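Long-range contacts in putative aspartyl-tRNA synthetase (Leishmania major, PDB 6OD8), which probably catalyses the ATP-dependent attachment of L-aspartate to tRNA(Asp), releasing AMP and diphosphate, as a class II aminoacyl-tRNA synthetase: residues S113-M119 with S160-L166; L181-L185 with S207-D211; V227-F231 with G313-E317. All blocks are in the same frame, centred on the assembly; numbering follows the deposited sequence.

Interaction 1 of 3, residues S113-M119 with S160-L166; sequences SDSVQAM and SHSDIEL
Ser115-Met119 and Ser160-Leu166 meet where strands 114-121 and 164-168 pair in parallel, the pairing that closes the barrel of an OB-fold, here the nucleic acid binding domain. Regular pairing is limited to the far end: Leu166 N gives a hydrogen bond to Gln117 O (2.8 Å), and Met119 N one to Leu166 O (2.7 Å), so Leu166 uses both its N-H and its carbonyl on the neighbouring strand. Before this, the turn from His161 to Ile164 bows away, and a water fills in between the chains, accepting from Gln117 N and donating to Ile164 O. Just before the turn two serines exchange bonds: Ser115 N points to Ser160 OG (2.7 Å) at an N-H...O angle of 164°, while Ser160 N points to Ser115 OG (2.9 Å). With chi1 at 57° in Ser115 and 64° in Ser160, each OG meets the other serine's N-H, taking the acceptor role a carbonyl has in regular strand pairing. His161 N adds a bond to Ser115 O, and that oxygen lies near the plane of the imidazole at its edge, 3.2 Å from His161 CD2. His161 ND1 is hydrogen-bonded to Ser80 OG, which helps set the ring's rotation. Val116, Ala118, Ile164 and Leu166 share one face of the sheet. Val116 CG1 meets Leu166 CD1 at 3.8 Å, the two side chains crossing at about a right angle, while CG2 reaches Ile164 CD1; Leu166 continues onto Ala147 and Val149. On the other face Gln117 and Glu165 run side by side, both extended, their NE2 and OE2 ends modelled doubtfully close. Short hydroxyls thus replace main-chain partners where regular pairing is lost, aliphatic side chains fill the buried face, with small Ala118 where the backbones come closest, and long polar chains suit the other.

Interaction 2 of 3, residues L181-L185 with S207-D211; sequences LPFTL and SRWMD
Met210 makes most of the apolar contact, reaching from helix 208-211 to Leu181, Phe183 and Leu185. Its CG, anti to the backbone N (chi1 -175°), lies 3.3 Å from Phe183 CE2, the two side chains running antiparallel and the approach oblique to the ring. A bend at chi2 (70°) then carries the methyl onward: Met210 CE stands 3.6 Å from Leu185 CD2 and 3.9 Å from Leu181 CD1. An unbranched, flexible thioether suits this winding path between the ring and the two leucines. Pro182 packs beside it, with CB 3.5 Å from Ser207 OG. These contacts join the loop after strand 170-173 to the short helix 208-211, probably the hinge region between OB-fold and synthetase domain; Leu518 of the second subunit packs on Leu181 and Pro182. No hydrogen bond crosses between the segments. Phe183 O, buried beside Met210 CE (3.4 Å), has no polar partner in the model. Asp211 N approaches the edge of the Phe183 ring, near its plane. Arg208 NH1 meets Asp211 OD2 (2.7 Å) from above the carboxylate plane, 48° out of it; Ser217 OG shares OD2, and Arg204 pairs with OD1. Thr184 OG1 caps helix 185-189 by accepting from Asp187 N.

Interaction 3 of 3, residues V227-F231 with G313-E317; sequences VCQYF and GLDVE. With EDO (1,2-ethanediol), chain D.
Asp315 OD1 accepts a hydrogen bond from O2 of a 1,2-ethanediol molecule (2.7 Å), probably from the crystallisation liquor. Its other oxygen, OD2, forms a salt bridge with Lys279, whose NZ also bonds to Val316 O. The diol's C2 rests 3.3 Å from Gly313 CA, where glycine has no side chain in the way. While Asp315 points away from helix 215-237, its neighbours Leu314 and Val316 point toward it, the alternation expected of a strand with one polar and one apolar side. Strand 310-319 is the second strand of the class II motif 2 hairpin, paired with 289-297, and helix 215-237 is the motif 1 helix; they run nearly parallel, their local segments 9° apart, with the helix packed on the back of the catalytic sheet. Phe231, with CG anti to its own N (chi1 174°), extends its ring across to the strand. Leu314 CB lies over one ring face, 3.7 Å from the Phe231 centroid and 18° off the normal, a CH-pi contact. Val316 CG2 reaches Phe231 CZ at 3.6 Å, and the Val227 and Leu314 side chains cross at about a right angle, CG1 and CD1 4.2 Å apart. Phe291 and Val293 from the adjoining strand also touch the broad Phe231 ring.

How the interactions relate
The three contacts follow one another along the chain without overlap, and interaction 2 lies nearer to each of the others than they do to one another. Interaction 1 lies in the OB-fold barrel, interaction 2 probably at the hinge leading into the synthetase domain, and interaction 3 deep in that domain. Centres of interactions 1 and 2 are 22 Å apart, those of 2 and 3 31 Å, and those of 1 and 3 38 Å; no two touch. Helix 208-211 of interaction 2 is followed directly by helix 215-237 of interaction 3, and both contacts reach the second subunit, whereas interaction 1 does not. The series thus runs from the nucleic acid binding domain to the dimeric catalytic core.

Interaction 1 of 3, residues S113-M119 with S160-L166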
loop_
_atom_site.group_PDB
_atom_site.type_symbol
_atom_site.label_atom_id
_atom_site.label_comp_id
_atom_site.label_asym_id
_atom_site.label_seq_id
_atom_site.Cartn_x
_atom_site.Cartn_y
_atom_site.Cartn_z
ATOM N N SER A 113 5.937 23.718 -5.256
ATOM C CA SER A 113 4.934 24.760 -5.458
ATOM C C SER A 113 5.292 26.099 -4.817
ATOM O O SER A 113 4.569 27.075 -5.026
ATOM C CB SER A 113 3.578 24.288 -4.922
ATOM O OG SER A 113 3.677 23.886 -3.570
ATOM N N ASP A 114 6.377 26.186 -4.055
ATOM C CA ASP A 114 6.753 27.426 -3.383
ATOM C C ASP A 114 7.870 28.122 -4.152
ATOM O O ASP A 114 8.872 27.492 -4.506
ATOM C CB ASP A 114 7.188 27.140 -1.942
ATOM C CG ASP A 114 6.033 26.645 -1.070
ATOM O OD1 ASP A 114 5.139 27.458 -0.739
ATOM O OD2 ASP A 114 6.006 25.439 -0.740
ATOM N N SER A 115 7.701 29.420 -4.407
ATOM C CA SER A 115 8.697 30.190 -5.140
ATOM C C SER A 115 8.841 31.568 -4.511
ATOM O O SER A 115 7.920 32.081 -3.871
ATOM C CB SER A 115 8.334 30.324 -6.632
ATOM O OG SER A 115 7.056 30.926 -6.769
ATOM N N VAL A 116 10.017 32.165 -4.688
ATOM C CA VAL A 116 10.291 33.469 -4.106
ATOM C C VAL A 116 11.342 34.172 -4.952
ATOM O O VAL A 116 12.233 33.543 -5.525
ATOM C CB VAL A 116 10.739 33.336 -2.633
ATOM C CG1 VAL A 116 12.062 32.554 -2.530
ATOM C CG2 VAL A 116 10.846 34.712 -1.961
ATOM N N GLN A 117 11.232 35.495 -5.025
ATOM C CA GLN A 117 12.210 36.284 -5.754
ATOM C C GLN A 117 13.420 36.546 -4.868
ATOM O O GLN A 117 13.282 36.777 -3.663
ATOM C CB GLN A 117 11.595 37.602 -6.222
ATOM C CG GLN A 117 12.612 38.564 -6.806
ATOM C CD GLN A 117 11.965 39.643 -7.634
ATOM O OE1 GLN A 117 11.252 39.352 -8.594
ATOM N NE2 GLN A 117 12.201 40.898 -7.263
ATOM N N ALA A 118 14.611 36.457 -5.465
ATOM C CA ALA A 118 15.864 36.775 -4.794
ATOM C C ALA A 118 16.607 37.811 -5.619
ATOM O O ALA A 118 16.524 37.817 -6.852
ATOM C CB ALA A 118 16.749 35.539 -4.610
ATOM N N MET A 119 17.339 38.692 -4.942
ATOM C CA MET A 119 18.142 39.649 -5.680
ATOM C C MET A 119 19.412 39.955 -4.906
ATOM O O MET A 119 19.505 39.727 -3.697
ATOM C CB MET A 119 17.357 40.930 -5.985
ATOM C CG MET A 119 16.837 41.688 -4.776
ATOM S SD MET A 119 18.017 42.896 -4.146
ATOM C CE MET A 119 18.602 43.606 -5.672
ATOM N N SER A 160 4.984 32.563 -5.547
ATOM C CA SER A 160 3.981 32.245 -4.535
ATOM C C SER A 160 4.206 33.016 -3.235
ATOM O O SER A 160 3.242 33.282 -2.508
ATOM C CB SER A 160 3.957 30.738 -4.273
ATOM O OG SER A 160 5.185 30.286 -3.726
ATOM N N HIS A 161 5.454 33.380 -2.922
ATOM C CA HIS A 161 5.751 34.242 -1.775
ATOM C C HIS A 161 5.809 35.696 -2.240
ATOM O O HIS A 161 6.855 36.344 -2.237
ATOM C CB HIS A 161 7.061 33.828 -1.114
ATOM C CG HIS A 161 7.005 32.503 -0.430
ATOM N ND1 HIS A 161 6.364 32.313 0.775
ATOM C CD2 HIS A 161 7.526 31.301 -0.773
ATOM C CE1 HIS A 161 6.486 31.051 1.142
ATOM N NE2 HIS A 161 7.184 30.414 0.218
ATOM N N SER A 162 4.643 36.207 -2.650
ATOM C CA SER A 162 4.581 37.516 -3.291
ATOM C C SER A 162 4.852 38.667 -2.327
ATOM O O SER A 162 5.203 39.765 -2.772
ATOM C CB SER A 162 3.214 37.696 -3.939
ATOM O OG SER A 162 2.208 37.561 -2.952
ATOM N N ASP A 163 4.699 38.439 -1.026
ATOM C CA ASP A 163 4.836 39.498 -0.038
ATOM C C ASP A 163 6.285 39.801 0.324
ATOM O O ASP A 163 6.549 40.840 0.941
ATOM C CB ASP A 163 4.075 39.107 1.228
ATOM C CG ASP A 163 4.518 37.751 1.774
ATOM O OD1 ASP A 163 4.758 36.822 0.961
ATOM O OD2 ASP A 163 4.639 37.622 3.017
ATOM N N ILE A 164 7.227 38.920 -0.023
ATOM C CA ILE A 164 8.601 39.027 0.442
ATOM C C ILE A 164 9.568 38.847 -0.721
ATOM O O ILE A 164 9.221 38.352 -1.795
ATOM C CB ILE A 164 8.933 38.008 1.552
ATOM C CG1 ILE A 164 8.763 36.592 1.016
ATOM C CG2 ILE A 164 8.074 38.251 2.795
ATOM C CD1 ILE A 164 9.578 35.568 1.721
ATOM N N GLU A 165 10.813 39.226 -0.460
ATOM C CA GLU A 165 11.898 39.122 -1.416
ATOM C C GLU A 165 13.173 38.824 -0.641
ATOM O O GLU A 165 13.353 39.311 0.477
ATOM C CB GLU A 165 12.033 40.418 -2.220
ATOM C CG GLU A 165 13.220 40.447 -3.153
ATOM C CD GLU A 165 13.260 41.700 -3.989
ATOM O OE1 GLU A 165 13.329 42.803 -3.406
ATOM O OE2 GLU A 165 13.209 41.576 -5.230
ATOM N N LEU A 166 14.057 38.028 -1.238
ATOM C CA LEU A 166 15.312 37.639 -0.604
ATOM C C LEU A 166 16.449 38.543 -1.069
ATOM O O LEU A 166 16.679 38.691 -2.273
ATOM C CB LEU A 166 15.653 36.178 -0.918
ATOM C CG LEU A 166 14.655 35.115 -0.460
ATOM C CD1 LEU A 166 15.206 33.721 -0.723
ATOM C CD2 LEU A 166 14.317 35.298 1.014
HETATM O O HOH W 1 3.857 29.872 -0.969
HETATM O O HOH W 2 8.945 36.790 -4.051
#

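Interaction 2 of 3, residues L181-L185 with S207-D211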
loop_
_atom_site.group_PDB
_atom_site.type_symbol
_atom_site.label_atom_id
_atom_site.label_comp_id
_atom_site.label_asym_id
_atom_site.label_seq_id
_atom_site.Cartn_x
_atom_site.Cartn_y
_atom_site.Cartn_z
ATOM N N LEU A 181 18.420 21.814 -21.409
ATOM C CA LEU A 181 17.294 21.111 -20.802
ATOM C C LEU A 181 16.524 20.346 -21.869
ATOM O O LEU A 181 16.492 20.764 -23.028
ATOM C CB LEU A 181 16.351 22.096 -20.098
ATOM C CG LEU A 181 16.941 22.882 -18.927
ATOM C CD1 LEU A 181 15.930 23.860 -18.386
ATOM C CD2 LEU A 181 17.385 21.932 -17.828
ATOM N N PRO A 182 15.898 19.213 -21.528
ATOM C CA PRO A 182 15.061 18.525 -22.529
ATOM C C PRO A 182 13.874 19.361 -22.970
ATOM O O PRO A 182 13.370 19.174 -24.080
ATOM C CB PRO A 182 14.617 17.249 -21.797
ATOM C CG PRO A 182 14.716 17.588 -20.343
ATOM C CD PRO A 182 15.878 18.543 -20.219
ATOM N N PHE A 183 13.405 20.255 -22.104
ATOM C CA PHE A 183 12.337 21.213 -22.342
ATOM C C PHE A 183 12.341 22.126 -21.131
ATOM O O PHE A 183 12.888 21.767 -20.088
ATOM C CB PHE A 183 10.966 20.538 -22.520
ATOM C CG PHE A 183 10.645 19.509 -21.455
ATOM C CD1 PHE A 183 10.824 18.158 -21.705
ATOM C CD2 PHE A 183 10.165 19.897 -20.212
ATOM C CE1 PHE A 183 10.541 17.209 -20.731
ATOM C CE2 PHE A 183 9.875 18.953 -19.224
ATOM C CZ PHE A 183 10.060 17.607 -19.488
ATOM N N THR A 184 11.724 23.301 -21.269
ATOM C CA THR A 184 11.668 24.227 -20.141
ATOM C C THR A 184 10.438 23.964 -19.279
ATOM O O THR A 184 9.420 23.427 -19.739
ATOM C CB THR A 184 11.637 25.685 -20.610
ATOM O OG1 THR A 184 10.413 25.918 -21.332
ATOM C CG2 THR A 184 12.817 25.988 -21.517
ATOM N N LEU A 185 10.536 24.374 -18.010
ATOM C CA LEU A 185 9.388 24.275 -17.113
ATOM C C LEU A 185 8.243 25.133 -17.617
ATOM O O LEU A 185 7.070 24.730 -17.578
ATOM C CB LEU A 185 9.796 24.697 -15.699
ATOM C CG LEU A 185 10.543 23.649 -14.882
ATOM C CD1 LEU A 185 10.454 24.020 -13.418
ATOM C CD2 LEU A 185 9.986 22.246 -15.121
ATOM N N SER A 207 11.662 12.349 -20.023
ATOM C CA SER A 207 12.411 13.023 -18.945
ATOM C C SER A 207 11.440 13.391 -17.820
ATOM O O SER A 207 11.250 14.559 -17.470
ATOM C CB SER A 207 13.132 14.279 -19.427
ATOM O OG SER A 207 13.970 14.011 -20.532
ATOM N N ARG A 208 10.833 12.355 -17.238
ATOM C CA ARG A 208 9.770 12.550 -16.265
ATOM C C ARG A 208 10.244 13.329 -15.047
ATOM O O ARG A 208 9.448 14.050 -14.433
ATOM C CB ARG A 208 9.202 11.186 -15.846
ATOM C CG ARG A 208 8.118 11.261 -14.818
ATOM C CD ARG A 208 6.933 12.055 -15.336
ATOM N NE ARG A 208 5.722 11.254 -15.269
ATOM C CZ ARG A 208 4.509 11.700 -15.567
ATOM N NH1 ARG A 208 4.343 12.960 -15.935
ATOM N NH2 ARG A 208 3.462 10.889 -15.481
ATOM N N TRP A 209 11.532 13.208 -14.691
ATOM C CA TRP A 209 12.060 13.943 -13.541
ATOM C C TRP A 209 11.983 15.444 -13.756
ATOM O O TRP A 209 11.837 16.204 -12.789
ATOM C CB TRP A 209 13.505 13.524 -13.250
ATOM C CG TRP A 209 14.380 13.471 -14.478
ATOM C CD1 TRP A 209 15.186 14.464 -14.971
ATOM C CD2 TRP A 209 14.523 12.360 -15.368
ATOM N NE1 TRP A 209 15.821 14.031 -16.110
ATOM C CE2 TRP A 209 15.419 12.748 -16.382
ATOM C CE3 TRP A 209 13.957 11.076 -15.415
ATOM C CZ2 TRP A 209 15.780 11.889 -17.434
ATOM C CZ3 TRP A 209 14.318 10.227 -16.461
ATOM C CH2 TRP A 209 15.222 10.639 -17.451
ATOM N N MET A 210 12.088 15.899 -15.004
ATOM C CA MET A 210 11.875 17.316 -15.276
ATOM C C MET A 210 10.390 17.670 -15.193
ATOM O O MET A 210 10.002 18.674 -14.573
ATOM C CB MET A 210 12.442 17.662 -16.661
ATOM C CG MET A 210 12.394 19.112 -17.026
ATOM S SD MET A 210 13.564 20.098 -16.032
ATOM C CE MET A 210 13.157 21.727 -16.651
ATOM N N ASP A 211 9.552 16.866 -15.847
ATOM C CA ASP A 211 8.109 17.125 -15.870
ATOM C C ASP A 211 7.523 17.201 -14.468
ATOM O O ASP A 211 6.638 18.027 -14.199
ATOM C CB ASP A 211 7.380 16.035 -16.652
ATOM C CG ASP A 211 5.860 16.166 -16.519
ATOM O OD1 ASP A 211 5.288 17.064 -17.164
ATOM O OD2 ASP A 211 5.263 15.439 -15.704
#

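Interaction 3 of 3, residues V227-F231 with G313-E317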
loop_
_atom_site.group_PDB
_atom_site.type_symbol
_atom_site.label_atom_id
_atom_site.label_comp_id
_atom_site.label_asym_id
_atom_site.label_seq_id
_atom_site.Cartn_x
_atom_site.Cartn_y
_atom_site.Cartn_z
ATOM N N VAL A 227 -5.258 9.775 -2.452
ATOM C CA VAL A 227 -6.276 8.750 -2.752
ATOM C C VAL A 227 -5.934 7.433 -2.054
ATOM O O VAL A 227 -6.795 6.807 -1.412
ATOM C CB VAL A 227 -6.439 8.538 -4.273
ATOM C CG1 VAL A 227 -7.362 7.317 -4.531
ATOM C CG2 VAL A 227 -6.995 9.793 -4.958
ATOM N N CYS A 228 -4.681 6.966 -2.200
ATOM C CA CYS A 228 -4.250 5.759 -1.481
ATOM C C CYS A 228 -4.454 5.905 0.022
ATOM O O CYS A 228 -4.968 5.002 0.691
ATOM C CB CYS A 228 -2.769 5.457 -1.776
ATOM S SG CYS A 228 -2.456 4.942 -3.485
ATOM N N GLN A 229 -4.011 7.035 0.577
ATOM C CA GLN A 229 -4.134 7.269 2.014
ATOM C C GLN A 229 -5.578 7.154 2.500
ATOM O O GLN A 229 -5.857 6.489 3.511
ATOM C CB GLN A 229 -3.584 8.649 2.330
ATOM C CG GLN A 229 -3.745 9.039 3.765
ATOM C CD GLN A 229 -3.204 10.437 4.023
ATOM O OE1 GLN A 229 -2.438 10.977 3.218
ATOM N NE2 GLN A 229 -3.612 11.032 5.137
ATOM N N TYR A 230 -6.512 7.837 1.819
ATOM C CA TYR A 230 -7.898 7.836 2.290
ATOM C C TYR A 230 -8.591 6.513 1.991
ATOM O O TYR A 230 -9.425 6.059 2.783
ATOM C CB TYR A 230 -8.659 9.015 1.671
ATOM C CG TYR A 230 -8.034 10.345 2.038
ATOM C CD1 TYR A 230 -7.555 10.570 3.332
ATOM C CD2 TYR A 230 -7.923 11.381 1.097
ATOM C CE1 TYR A 230 -6.977 11.781 3.681
ATOM C CE2 TYR A 230 -7.361 12.604 1.451
ATOM C CZ TYR A 230 -6.889 12.788 2.739
ATOM O OH TYR A 230 -6.321 13.980 3.104
ATOM N N PHE A 231 -8.248 5.868 0.878
ATOM C CA PHE A 231 -8.719 4.494 0.639
ATOM C C PHE A 231 -8.386 3.583 1.821
ATOM O O PHE A 231 -9.266 2.920 2.390
ATOM C CB PHE A 231 -8.083 3.955 -0.655
ATOM C CG PHE A 231 -8.369 2.487 -0.938
ATOM C CD1 PHE A 231 -9.539 2.114 -1.594
ATOM C CD2 PHE A 231 -7.448 1.489 -0.589
ATOM C CE1 PHE A 231 -9.812 0.757 -1.881
ATOM C CE2 PHE A 231 -7.703 0.139 -0.855
ATOM C CZ PHE A 231 -8.918 -0.232 -1.522
ATOM N N GLY A 313 -3.947 -1.355 -8.540
ATOM C CA GLY A 313 -5.300 -1.710 -8.155
ATOM C C GLY A 313 -5.533 -1.494 -6.669
ATOM O O GLY A 313 -4.691 -1.832 -5.837
ATOM N N LEU A 314 -6.688 -0.922 -6.356
ATOM C CA LEU A 314 -7.182 -0.778 -4.994
ATOM C C LEU A 314 -8.309 -1.795 -4.870
ATOM O O LEU A 314 -9.363 -1.629 -5.495
ATOM C CB LEU A 314 -7.677 0.648 -4.756
ATOM C CG LEU A 314 -6.813 1.811 -5.247
ATOM C CD1 LEU A 314 -7.485 3.169 -5.002
ATOM C CD2 LEU A 314 -5.444 1.793 -4.488
ATOM N N ASP A 315 -8.073 -2.884 -4.132
ATOM C CA ASP A 315 -8.971 -4.028 -4.181
ATOM C C ASP A 315 -9.552 -4.280 -2.801
ATOM O O ASP A 315 -8.873 -4.079 -1.788
ATOM C CB ASP A 315 -8.231 -5.284 -4.690
ATOM C CG ASP A 315 -8.297 -5.414 -6.172
ATOM O OD1 ASP A 315 -7.372 -4.907 -6.860
ATOM O OD2 ASP A 315 -9.297 -6.013 -6.659
ATOM N N VAL A 316 -10.814 -4.704 -2.774
ATOM C CA VAL A 316 -11.554 -4.943 -1.543
ATOM C C VAL A 316 -12.318 -6.252 -1.704
ATOM O O VAL A 316 -12.879 -6.524 -2.773
ATOM C CB VAL A 316 -12.517 -3.765 -1.230
ATOM C CG1 VAL A 316 -13.368 -4.054 0.015
ATOM C CG2 VAL A 316 -11.739 -2.441 -1.045
ATOM N N GLU A 317 -12.333 -7.076 -0.655
ATOM C CA GLU A 317 -13.230 -8.238 -0.630
ATOM C C GLU A 317 -13.748 -8.400 0.794
ATOM O O GLU A 317 -13.029 -8.106 1.751
ATOM C CB GLU A 317 -12.518 -9.535 -1.128
ATOM C CG GLU A 317 -13.483 -10.689 -1.582
ATOM C CD GLU A 317 -14.048 -10.494 -2.989
ATOM O OE1 GLU A 317 -13.560 -9.614 -3.740
ATOM O OE2 GLU A 317 -14.981 -11.237 -3.363
HETATM C C1 EDO D . -8.793 -2.997 -9.928
HETATM O O1 EDO D . -9.296 -3.392 -11.206
HETATM C C2 EDO D . -7.458 -3.679 -9.773
HETATM O O2 EDO D . -7.645 -5.064 -9.519
#